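Local coordinates for protein hypothetical hydrolase (Bacteroides thetaiotaomicron, PDB 3TC9) that is of uncertain function but probably serves as an auxiliary nutrient-binding protein that joins an immunoglobulin-like domain to a six-bladed beta-propeller, at residues V18-F23 and G78-S83; S24-G29 and A97-V102; M34-E39 and K65-V70; N361-I366 and A377-N382. One frame throughout, in Å; residues are numbered along the deposited sequence.

Interaction 1: V18-F23 and G78-S83; sequences VVISEF and GDIKLS
Ile80, which packs against Phe23, has its backbone O hydrogen-bonded to the N of Ala97, a bond that ties strand 80-85 to the chain beside it. Across from it, Val19 pairs with Glu39 through the backbone, while the ground between 18-23 and 78-83 is purely apolar. The clearest meeting is a CH-pi contact: the CD1 methyl of Ile80 stands 3.6 Å from the centroid of the Phe23 ring and only 8° off its normal, so all six ring carbons are about equally close to it. Phe23 presents this face because CG lies between the backbone N and the carbonyl carbon (chi1 63°). The two strands lie in the mixed sheet of an immunoglobulin-like E-set domain, the IPT/TIG domain. Their axes, 8.4 Å apart at closest with N-to-C directions 139° apart, are spaced as in facing layers of a beta-sandwich. Further along, the extended Ile20 side chain sends its CD1 to Leu82 CB at 3.8 Å and, more loosely, to Ile80 CG2 at 4.2 Å, so this one methyl spans two successive inward residues of the opposing strand. Leu82 turns CD2 to Val18 CG1, 3.6 Å away, the two side chains crossing at about a right angle. Strand 91-96 covers the flank of this core, Thr95 touching both Ile20 and Leu82, and Leu36 of strand 33-39 packs on Phe23. Toward strand 33-39, Ser21 and Glu22 share Tyr37 as backbone partner, a classic beta bulge.

Interaction 2: S24-G29 and A97-V102; sequences SPKEGG and ANEKFV. With EDO (1,2-ethanediol), chain S.
Glu27 and Val102 form a parallel beta bridge, with CA atoms 4.6 Å apart, through which the short strand 102-103, outermost in its sheet, joins strand 19-28 of the immunoglobulin-like domain. Two backbone hydrogen bonds frame it: Val102 N reaches Lys26 O at 2.9 Å, in the carbonyl plane and nearly straight (169°), and Gly28 N reaches Val102 O at 3.1 Å. The side chains of Glu27 and Val102 run together in the same direction, with Glu27 OE2 3.7 Å from Val102 CG1, and Val102 also packs on Ser349 of the second subunit. Lys26, bent at chi2 (-83°), brings NZ across the Glu99 side chain to OE1 in a salt bridge whose hydrogen bond is weak, at 3.3 Å, and the same lysine makes a cation-pi contact with Phe23. Aromatic packing fills the inner side: the buried Phe101 ring, touched by Met34 and Val71, lies against the backbone of Pro25 to Gly28, with a cis peptide bond before Pro25. Pro25 O lies at the ring edge, in its plane, 3.5 Å from Phe101 CD1, while Phe101 CZ approaches Gly28 N to 3.4 Å. A 1,2-ethanediol, a likely crystallisation additive, takes a weak 3.3 Å hydrogen bond at O2 from Lys26 N.

Interaction 3: M34-E39 and K65-V70; sequences MLLYGE and KSLYCV
Leu36 and Leu67 run alongside each other in the same direction, with their CD1 methyls 3.8 Å apart. Leu67 achieves this with CG between its N and carbonyl carbon (chi1 69°), and Leu82 touches both leucines from strand 80-85. On the same face, Met34, here selenomethionine, sets SE 4.0 Å from Cys69 SG and then turns away toward Phe101 and Ile80. These residues make one layer of the core of the immunoglobulin-like domain, in which strands 33-39 and 66-70 are antiparallel neighbours. Their backbones are joined by paired bonds between Met34 and Cys69 and between Leu36 and Leu67, where Leu36 N to Leu67 O measures 2.8 Å; a fifth bond, Gly38 N to Lys65 O, approaches from above the carbonyl plane. The outer face carries Leu35, whose CD1 sits over one face of the Tyr68 ring, and Tyr37, which turns a ring edge to Ser66 CB (3.7 Å from Tyr37 CD1). Tyr68 also meets Arg33 in a cation-pi contact. At the exposed end, the bent side chains of Glu39 and Lys65 converge on a salt bridge of 2.9 Å between Glu39 OE2 and Lys65 NZ, the ammonium meeting OE2 from 66° above the carboxylate plane.

Interaction 4: N361-I366 and A377-N382; sequences NHCIRI and AGRGSN. With EDO (1,2-ethanediol), chain V.
Arg379 crosses Asn361 obliquely, its guanidinium plane turned 87° from the Asn361 amide, so the two flat groups do not stack. The guanidinium instead offers an edge to the backbone: Arg379 NH1 donates to Asn361 O at 2.7 Å, with that oxygen only 9° out of the guanidinium plane. A bend at chi3 (69°) turns the guanidinium toward Asn361 O; Arg379 CD lies 3.9 Å from Cys363 SG. The Asn361 amide is fixed at both ends. ND2 donates to Asp358 OD2 and to the backbone O of Asp320, while OD1 accepts from a water that also receives a hydrogen bond from Arg379 NH1 (3.0 Å), and from O1 of a 1,2-ethanediol at 2.8 Å; this small molecule, probably a crystallisation additive, is also bonded to His332 and Asp320. A second water joins His362 O to Arg379 N, bridging the two backbones. Trp321 meets the Arg379 guanidinium in a cation-pi contact. Deeper in, Ile364 and Ala377 form an antiparallel hydrogen-bonded pair: Ile364 N reaches Ala377 O at 2.9 Å, whereas the return bond from Ala377 N to Ile364 O is weak, at 3.4 Å. His362, its ND1 bonded to His400 N, forms with Cys363 a G1 beta bulge opposite Asp358. The contact lies at the end of a blade of the six-bladed propeller: strand 363-367 lies between strands 352-358 and 372-376, and at Ala377 the chain turns a corner and leaves the blade toward strand 390-391, with Gly378 bonded to Leu392.

Interactions 1, 2 and 3 belong to the one IPT/TIG domain at the N-terminal end, their centres 8 to 12 Å apart, and share its mixed sheet. Strand 19-28 serves both interaction 1 and interaction 2, whose segments alternate along the chain, and its neighbour 33-39 carries interaction 3, which is nested inside the loops closed by the other two. Phe23 and Leu36 join 1 to 3, and Phe101 and Met34 join 2 to 3, so these four side chains connect the three contacts. Interaction 4 comes later in the chain, in the propeller, with centres 31 to 38 Å away and no touch, consistent with two separately built modules joined after strand 102-103.

Interaction 1: V18-F23 and G78-S83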
# COMPACT_ATOMS: atom_id res chain seq x y z
N VAL B 18 -31.83 5.64 34.07
CA VAL B 18 -30.74 6.34 33.43
C VAL B 18 -30.67 5.78 32.04
O VAL B 18 -30.68 4.56 31.90
CB VAL B 18 -29.39 6.24 34.18
CG1 VAL B 18 -28.34 7.15 33.55
CG2 VAL B 18 -29.57 6.57 35.65
N VAL B 19 -30.68 6.62 31.01
CA VAL B 19 -30.64 6.12 29.62
C VAL B 19 -29.87 7.09 28.73
O VAL B 19 -29.78 8.27 29.04
CB VAL B 19 -32.04 5.80 28.99
CG1 VAL B 19 -32.67 4.55 29.59
CG2 VAL B 19 -32.99 6.99 29.07
N ILE B 20 -29.32 6.56 27.63
CA ILE B 20 -28.63 7.35 26.59
C ILE B 20 -29.58 7.40 25.40
O ILE B 20 -30.08 6.35 25.01
CB ILE B 20 -27.23 6.80 26.23
CG1 ILE B 20 -26.25 6.86 27.43
CG2 ILE B 20 -26.66 7.53 25.02
CD1 ILE B 20 -25.07 5.86 27.32
N SER B 21 -29.91 8.61 24.91
CA SER B 21 -30.79 8.81 23.76
C SER B 21 -29.96 9.00 22.49
O SER B 21 -30.37 8.53 21.43
CB SER B 21 -31.73 9.99 23.98
OG SER B 21 -31.05 11.22 24.16
N GLU B 22 -28.80 9.68 22.57
CA GLU B 22 -27.91 9.86 21.43
C GLU B 22 -26.55 10.41 21.84
O GLU B 22 -26.35 10.87 22.97
CB GLU B 22 -28.53 10.76 20.31
CG GLU B 22 -28.78 12.23 20.64
CD GLU B 22 -29.50 13.01 19.56
OE1 GLU B 22 -30.49 12.49 19.01
OE2 GLU B 22 -29.08 14.16 19.28
N PHE B 23 -25.61 10.34 20.91
CA PHE B 23 -24.26 10.84 21.11
C PHE B 23 -23.74 11.46 19.83
O PHE B 23 -24.16 11.09 18.74
CB PHE B 23 -23.30 9.76 21.64
CG PHE B 23 -23.05 8.58 20.74
CD1 PHE B 23 -22.06 8.61 19.78
CD2 PHE B 23 -23.81 7.42 20.88
CE1 PHE B 23 -21.86 7.53 18.92
CE2 PHE B 23 -23.58 6.32 20.04
CZ PHE B 23 -22.62 6.39 19.06
N GLY B 78 -15.78 0.91 20.10
CA GLY B 78 -16.75 2.00 20.11
C GLY B 78 -18.05 1.75 20.87
O GLY B 78 -18.93 2.60 20.82
N ASP B 79 -18.20 0.59 21.57
CA ASP B 79 -19.41 0.33 22.37
C ASP B 79 -19.39 1.25 23.60
O ASP B 79 -18.37 1.34 24.27
CB ASP B 79 -19.59 -1.16 22.75
CG ASP B 79 -18.51 -1.77 23.64
OD1 ASP B 79 -17.35 -1.92 23.16
OD2 ASP B 79 -18.84 -2.16 24.80
N ILE B 80 -20.47 1.99 23.83
CA ILE B 80 -20.59 2.98 24.91
C ILE B 80 -21.49 2.48 26.05
O ILE B 80 -22.69 2.23 25.86
CB ILE B 80 -21.10 4.36 24.37
CG1 ILE B 80 -20.16 4.91 23.29
CG2 ILE B 80 -21.30 5.37 25.52
CD1 ILE B 80 -20.79 5.81 22.39
N LYS B 81 -20.90 2.42 27.26
CA LYS B 81 -21.58 2.05 28.50
C LYS B 81 -21.51 3.21 29.47
O LYS B 81 -20.52 3.94 29.46
CB LYS B 81 -20.95 0.80 29.14
CG LYS B 81 -21.06 -0.46 28.28
CD LYS B 81 -20.53 -1.65 29.05
CE LYS B 81 -20.48 -2.92 28.24
NZ LYS B 81 -21.83 -3.45 27.90
N LEU B 82 -22.56 3.43 30.24
CA LEU B 82 -22.62 4.49 31.26
C LEU B 82 -23.17 3.90 32.58
O LEU B 82 -24.16 3.16 32.57
CB LEU B 82 -23.49 5.68 30.79
CG LEU B 82 -23.66 6.86 31.77
CD1 LEU B 82 -23.94 8.12 31.03
CD2 LEU B 82 -24.83 6.63 32.73
N SER B 83 -22.54 4.25 33.69
CA SER B 83 -22.96 3.85 35.02
C SER B 83 -22.99 5.06 35.91
O SER B 83 -22.11 5.92 35.82
CB SER B 83 -21.99 2.82 35.62
OG SER B 83 -22.18 1.53 35.07

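Interaction 2: S24-G29 and A97-V102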
# COMPACT_ATOMS: atom_id res chain seq x y z
N SER B 24 -22.79 12.40 19.96
CA SER B 24 -22.15 13.04 18.82
C SER B 24 -20.72 13.48 19.20
O SER B 24 -20.50 13.84 20.35
CB SER B 24 -22.98 14.22 18.32
OG SER B 24 -22.86 15.36 19.16
N PRO B 25 -19.75 13.49 18.25
CA PRO B 25 -19.87 13.01 16.86
C PRO B 25 -19.92 11.49 16.84
O PRO B 25 -19.48 10.83 17.80
CB PRO B 25 -18.61 13.57 16.19
CG PRO B 25 -17.59 13.62 17.29
CD PRO B 25 -18.36 13.90 18.57
N LYS B 26 -20.46 10.93 15.72
CA LYS B 26 -20.61 9.49 15.53
C LYS B 26 -19.26 8.83 15.21
O LYS B 26 -19.09 7.63 15.38
CB LYS B 26 -21.65 9.19 14.43
CG LYS B 26 -23.11 9.56 14.78
CD LYS B 26 -23.82 8.48 15.61
CE LYS B 26 -25.10 9.00 16.21
NZ LYS B 26 -25.43 8.27 17.46
N GLU B 27 -18.30 9.65 14.77
CA GLU B 27 -16.97 9.28 14.31
C GLU B 27 -15.90 10.18 14.92
O GLU B 27 -16.15 11.36 15.20
CB GLU B 27 -16.95 9.43 12.78
CG GLU B 27 -16.12 8.38 12.06
CD GLU B 27 -16.59 8.08 10.65
OE1 GLU B 27 -15.95 8.56 9.69
OE2 GLU B 27 -17.61 7.36 10.50
N GLY B 28 -14.70 9.62 15.08
CA GLY B 28 -13.53 10.30 15.61
C GLY B 28 -12.47 9.30 16.01
O GLY B 28 -12.41 8.21 15.48
N GLY B 29 -11.65 9.67 16.97
CA GLY B 29 -10.59 8.84 17.51
C GLY B 29 -10.20 9.30 18.89
O GLY B 29 -11.01 9.90 19.61
N ALA B 97 -25.45 2.58 25.03
CA ALA B 97 -25.89 3.23 23.80
C ALA B 97 -26.29 2.17 22.76
O ALA B 97 -25.72 1.07 22.77
CB ALA B 97 -24.78 4.11 23.25
N ASN B 98 -27.26 2.47 21.86
CA ASN B 98 -27.67 1.51 20.84
C ASN B 98 -26.67 1.40 19.68
O ASN B 98 -26.59 0.37 19.02
CB ASN B 98 -29.03 1.86 20.26
CG ASN B 98 -30.15 1.60 21.19
OD1 ASN B 98 -30.92 2.51 21.50
ND2 ASN B 98 -30.25 0.37 21.67
N GLU B 99 -25.98 2.49 19.40
CA GLU B 99 -25.00 2.56 18.32
C GLU B 99 -23.59 2.59 18.87
O GLU B 99 -23.34 3.08 19.96
CB GLU B 99 -25.24 3.81 17.46
CG GLU B 99 -26.43 3.74 16.53
CD GLU B 99 -26.32 4.72 15.39
OE1 GLU B 99 -26.74 5.89 15.58
OE2 GLU B 99 -25.79 4.35 14.32
N LYS B 100 -22.66 2.08 18.09
CA LYS B 100 -21.24 2.08 18.41
C LYS B 100 -20.58 3.32 17.81
O LYS B 100 -20.98 3.75 16.73
CB LYS B 100 -20.57 0.81 17.86
CG LYS B 100 -20.96 -0.47 18.58
CD LYS B 100 -20.19 -1.66 17.98
CE LYS B 100 -20.50 -2.97 18.68
NZ LYS B 100 -19.55 -3.26 19.80
N PHE B 101 -19.59 3.90 18.51
CA PHE B 101 -18.79 5.03 18.03
C PHE B 101 -17.76 4.49 16.99
O PHE B 101 -17.19 3.41 17.21
CB PHE B 101 -18.10 5.72 19.22
CG PHE B 101 -17.06 6.75 18.88
CD1 PHE B 101 -17.42 8.05 18.55
CD2 PHE B 101 -15.70 6.42 18.89
CE1 PHE B 101 -16.45 9.01 18.23
CE2 PHE B 101 -14.73 7.38 18.59
CZ PHE B 101 -15.11 8.66 18.27
N VAL B 102 -17.53 5.23 15.90
CA VAL B 102 -16.61 4.76 14.85
C VAL B 102 -15.23 5.38 15.09
O VAL B 102 -15.03 6.59 14.94
CB VAL B 102 -17.18 4.98 13.41
CG1 VAL B 102 -16.23 4.42 12.34
CG2 VAL B 102 -18.55 4.31 13.29
C1 EDO S . -20.28 13.30 13.00
O1 EDO S . -19.44 12.25 12.46
C2 EDO S . -21.71 12.82 13.21
O2 EDO S . -22.26 13.34 14.43

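Interaction 3: M34-E39 and K65-V70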
# COMPACT_ATOMS: atom_id res chain seq x y z
N MSE B 34 -16.71 13.98 23.10
CA MSE B 34 -18.03 13.45 22.81
C MSE B 34 -19.11 14.13 23.65
O MSE B 34 -18.89 14.46 24.80
CB MSE B 34 -18.04 11.92 23.03
CG MSE B 34 -19.38 11.27 22.77
SE MSE B 34 -19.38 9.42 23.32
CE MSE B 34 -18.37 8.67 21.77
N LEU B 35 -20.28 14.30 23.07
CA LEU B 35 -21.46 14.85 23.72
C LEU B 35 -22.54 13.76 23.80
O LEU B 35 -23.02 13.30 22.77
CB LEU B 35 -21.98 16.09 22.95
CG LEU B 35 -23.39 16.63 23.28
CD1 LEU B 35 -23.55 16.97 24.75
CD2 LEU B 35 -23.70 17.87 22.40
N LEU B 36 -22.89 13.34 25.03
CA LEU B 36 -23.95 12.36 25.25
C LEU B 36 -25.25 13.03 25.64
O LEU B 36 -25.26 13.86 26.55
CB LEU B 36 -23.58 11.36 26.36
CG LEU B 36 -22.64 10.20 26.08
CD1 LEU B 36 -22.52 9.34 27.36
CD2 LEU B 36 -23.16 9.31 25.00
N TYR B 37 -26.34 12.63 25.03
CA TYR B 37 -27.68 13.08 25.40
C TYR B 37 -28.39 11.93 26.09
O TYR B 37 -28.14 10.76 25.79
CB TYR B 37 -28.49 13.56 24.19
CG TYR B 37 -28.22 14.97 23.74
CD1 TYR B 37 -27.49 15.85 24.53
CD2 TYR B 37 -28.68 15.43 22.51
CE1 TYR B 37 -27.17 17.14 24.08
CE2 TYR B 37 -28.43 16.74 22.08
CZ TYR B 37 -27.67 17.59 22.87
OH TYR B 37 -27.40 18.87 22.47
N GLY B 38 -29.28 12.25 27.00
CA GLY B 38 -30.04 11.23 27.69
C GLY B 38 -30.89 11.77 28.80
O GLY B 38 -31.38 12.90 28.74
N GLU B 39 -31.13 10.92 29.79
CA GLU B 39 -31.96 11.20 30.96
C GLU B 39 -31.27 10.81 32.26
O GLU B 39 -30.68 9.73 32.33
CB GLU B 39 -33.28 10.38 30.88
CG GLU B 39 -34.09 10.51 29.60
CD GLU B 39 -35.34 11.35 29.75
OE1 GLU B 39 -36.30 10.87 30.40
OE2 GLU B 39 -35.36 12.47 29.20
N LYS B 65 -29.30 16.17 31.56
CA LYS B 65 -29.81 15.64 30.28
C LYS B 65 -28.68 15.46 29.25
O LYS B 65 -28.88 14.88 28.19
CB LYS B 65 -30.90 16.56 29.68
CG LYS B 65 -32.22 16.65 30.48
CD LYS B 65 -33.33 15.66 30.03
CE LYS B 65 -34.57 15.77 30.90
NZ LYS B 65 -35.16 14.44 31.27
N SER B 66 -27.50 15.96 29.58
CA SER B 66 -26.32 15.87 28.74
C SER B 66 -25.04 15.80 29.57
O SER B 66 -25.02 16.18 30.75
CB SER B 66 -26.25 17.05 27.77
OG SER B 66 -26.14 18.26 28.50
N LEU B 67 -24.01 15.26 28.95
CA LEU B 67 -22.68 15.20 29.50
C LEU B 67 -21.65 15.22 28.37
O LEU B 67 -21.95 14.85 27.24
CB LEU B 67 -22.43 14.02 30.46
CG LEU B 67 -22.40 12.61 29.92
CD1 LEU B 67 -20.99 12.24 29.36
CD2 LEU B 67 -22.77 11.66 31.00
N TYR B 68 -20.45 15.64 28.70
CA TYR B 68 -19.28 15.64 27.85
C TYR B 68 -18.28 14.63 28.41
O TYR B 68 -18.05 14.57 29.62
CB TYR B 68 -18.66 17.04 27.81
CG TYR B 68 -19.28 18.03 26.86
CD1 TYR B 68 -19.14 17.89 25.48
CD2 TYR B 68 -19.88 19.20 27.33
CE1 TYR B 68 -19.65 18.84 24.60
CE2 TYR B 68 -20.37 20.17 26.46
CZ TYR B 68 -20.27 19.98 25.09
OH TYR B 68 -20.80 20.93 24.24
N CYS B 69 -17.69 13.84 27.53
CA CYS B 69 -16.61 12.93 27.91
C CYS B 69 -15.56 12.95 26.79
O CYS B 69 -15.79 13.55 25.74
CB CYS B 69 -17.13 11.53 28.22
SG CYS B 69 -17.93 10.71 26.83
N VAL B 70 -14.38 12.36 27.03
CA VAL B 70 -13.28 12.38 26.06
C VAL B 70 -12.98 10.94 25.66
O VAL B 70 -12.80 10.10 26.54
CB VAL B 70 -12.04 13.13 26.65
CG1 VAL B 70 -10.90 13.21 25.63
CG2 VAL B 70 -12.43 14.53 27.11

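Interaction 4: N361-I366 and A377-N382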
# COMPACT_ATOMS: atom_id res chain seq x y z
N ASN B 361 16.55 21.11 14.46
CA ASN B 361 15.17 21.55 14.43
C ASN B 361 14.32 20.57 15.25
O ASN B 361 13.12 20.81 15.44
CB ASN B 361 14.67 21.67 12.99
CG ASN B 361 15.09 22.97 12.35
OD1 ASN B 361 15.26 24.00 13.00
ND2 ASN B 361 15.25 22.96 11.05
N HIS B 362 14.98 19.47 15.73
CA HIS B 362 14.41 18.39 16.58
C HIS B 362 13.12 17.79 16.00
O HIS B 362 12.13 17.57 16.72
CB HIS B 362 14.17 18.90 18.01
CG HIS B 362 15.38 19.55 18.58
ND1 HIS B 362 16.42 18.81 19.07
CD2 HIS B 362 15.70 20.86 18.66
CE1 HIS B 362 17.33 19.68 19.47
NE2 HIS B 362 16.94 20.93 19.24
N CYS B 363 13.14 17.49 14.71
CA CYS B 363 11.94 16.94 14.06
C CYS B 363 12.30 16.05 12.86
O CYS B 363 13.48 15.90 12.51
CB CYS B 363 11.01 18.08 13.64
SG CYS B 363 11.73 19.22 12.46
N ILE B 364 11.27 15.41 12.30
CA ILE B 364 11.36 14.57 11.11
C ILE B 364 10.71 15.35 10.00
O ILE B 364 9.58 15.82 10.14
CB ILE B 364 10.73 13.15 11.28
CG1 ILE B 364 11.16 12.41 12.57
CG2 ILE B 364 10.97 12.29 10.02
CD1 ILE B 364 12.74 12.19 12.81
N ARG B 365 11.42 15.48 8.88
CA ARG B 365 10.92 16.20 7.71
C ARG B 365 10.61 15.23 6.59
O ARG B 365 11.06 14.09 6.63
CB ARG B 365 11.94 17.26 7.24
CG ARG B 365 12.58 18.11 8.35
CD ARG B 365 11.71 19.20 8.95
NE ARG B 365 11.21 20.17 7.98
CZ ARG B 365 11.85 21.27 7.59
NH1 ARG B 365 13.04 21.56 8.08
NH2 ARG B 365 11.29 22.09 6.72
N ILE B 366 9.79 15.65 5.64
CA ILE B 366 9.48 14.88 4.44
C ILE B 366 9.84 15.71 3.22
O ILE B 366 9.38 16.82 3.10
CB ILE B 366 7.98 14.40 4.33
CG1 ILE B 366 7.43 13.82 5.67
CG2 ILE B 366 7.79 13.44 3.14
CD1 ILE B 366 5.96 13.78 5.70
N ALA B 377 6.97 14.98 12.22
CA ALA B 377 6.84 14.75 13.66
C ALA B 377 7.84 15.54 14.43
O ALA B 377 8.93 15.78 13.96
CB ALA B 377 7.04 13.27 13.97
N GLY B 378 7.45 15.92 15.64
CA GLY B 378 8.30 16.68 16.54
C GLY B 378 7.80 18.09 16.69
O GLY B 378 6.83 18.49 16.03
N ARG B 379 8.47 18.85 17.59
CA ARG B 379 8.18 20.24 17.90
C ARG B 379 6.77 20.40 18.53
O ARG B 379 6.19 21.47 18.47
CB ARG B 379 8.37 21.17 16.67
CG ARG B 379 9.74 21.02 16.02
CD ARG B 379 9.86 21.83 14.75
NE ARG B 379 9.88 23.27 15.01
CZ ARG B 379 10.98 23.98 15.23
NH1 ARG B 379 12.16 23.38 15.28
NH2 ARG B 379 10.91 25.29 15.42
N GLY B 380 6.28 19.37 19.19
CA GLY B 380 5.00 19.43 19.90
C GLY B 380 5.15 20.09 21.25
O GLY B 380 6.24 20.56 21.60
N SER B 381 4.06 20.13 22.03
CA SER B 381 4.01 20.65 23.40
C SER B 381 4.60 22.06 23.55
O SER B 381 5.22 22.37 24.58
CB SER B 381 4.74 19.72 24.36
OG SER B 381 4.37 18.36 24.23
N ASN B 382 4.39 22.91 22.55
CA ASN B 382 4.82 24.31 22.58
C ASN B 382 6.37 24.44 22.75
O ASN B 382 6.88 25.39 23.35
CB ASN B 382 4.03 25.07 23.69
CG ASN B 382 3.92 26.55 23.46
OD1 ASN B 382 3.57 27.02 22.36
ND2 ASN B 382 4.22 27.33 24.50
C1 EDO V . 16.95 27.05 14.10
O1 EDO V . 17.02 26.15 12.99
C2 EDO V . 15.81 28.04 13.90
O2 EDO V . 16.25 29.13 13.08
O HOH W 1 14.55 25.19 15.81
O HOH W 2 10.84 18.01 18.84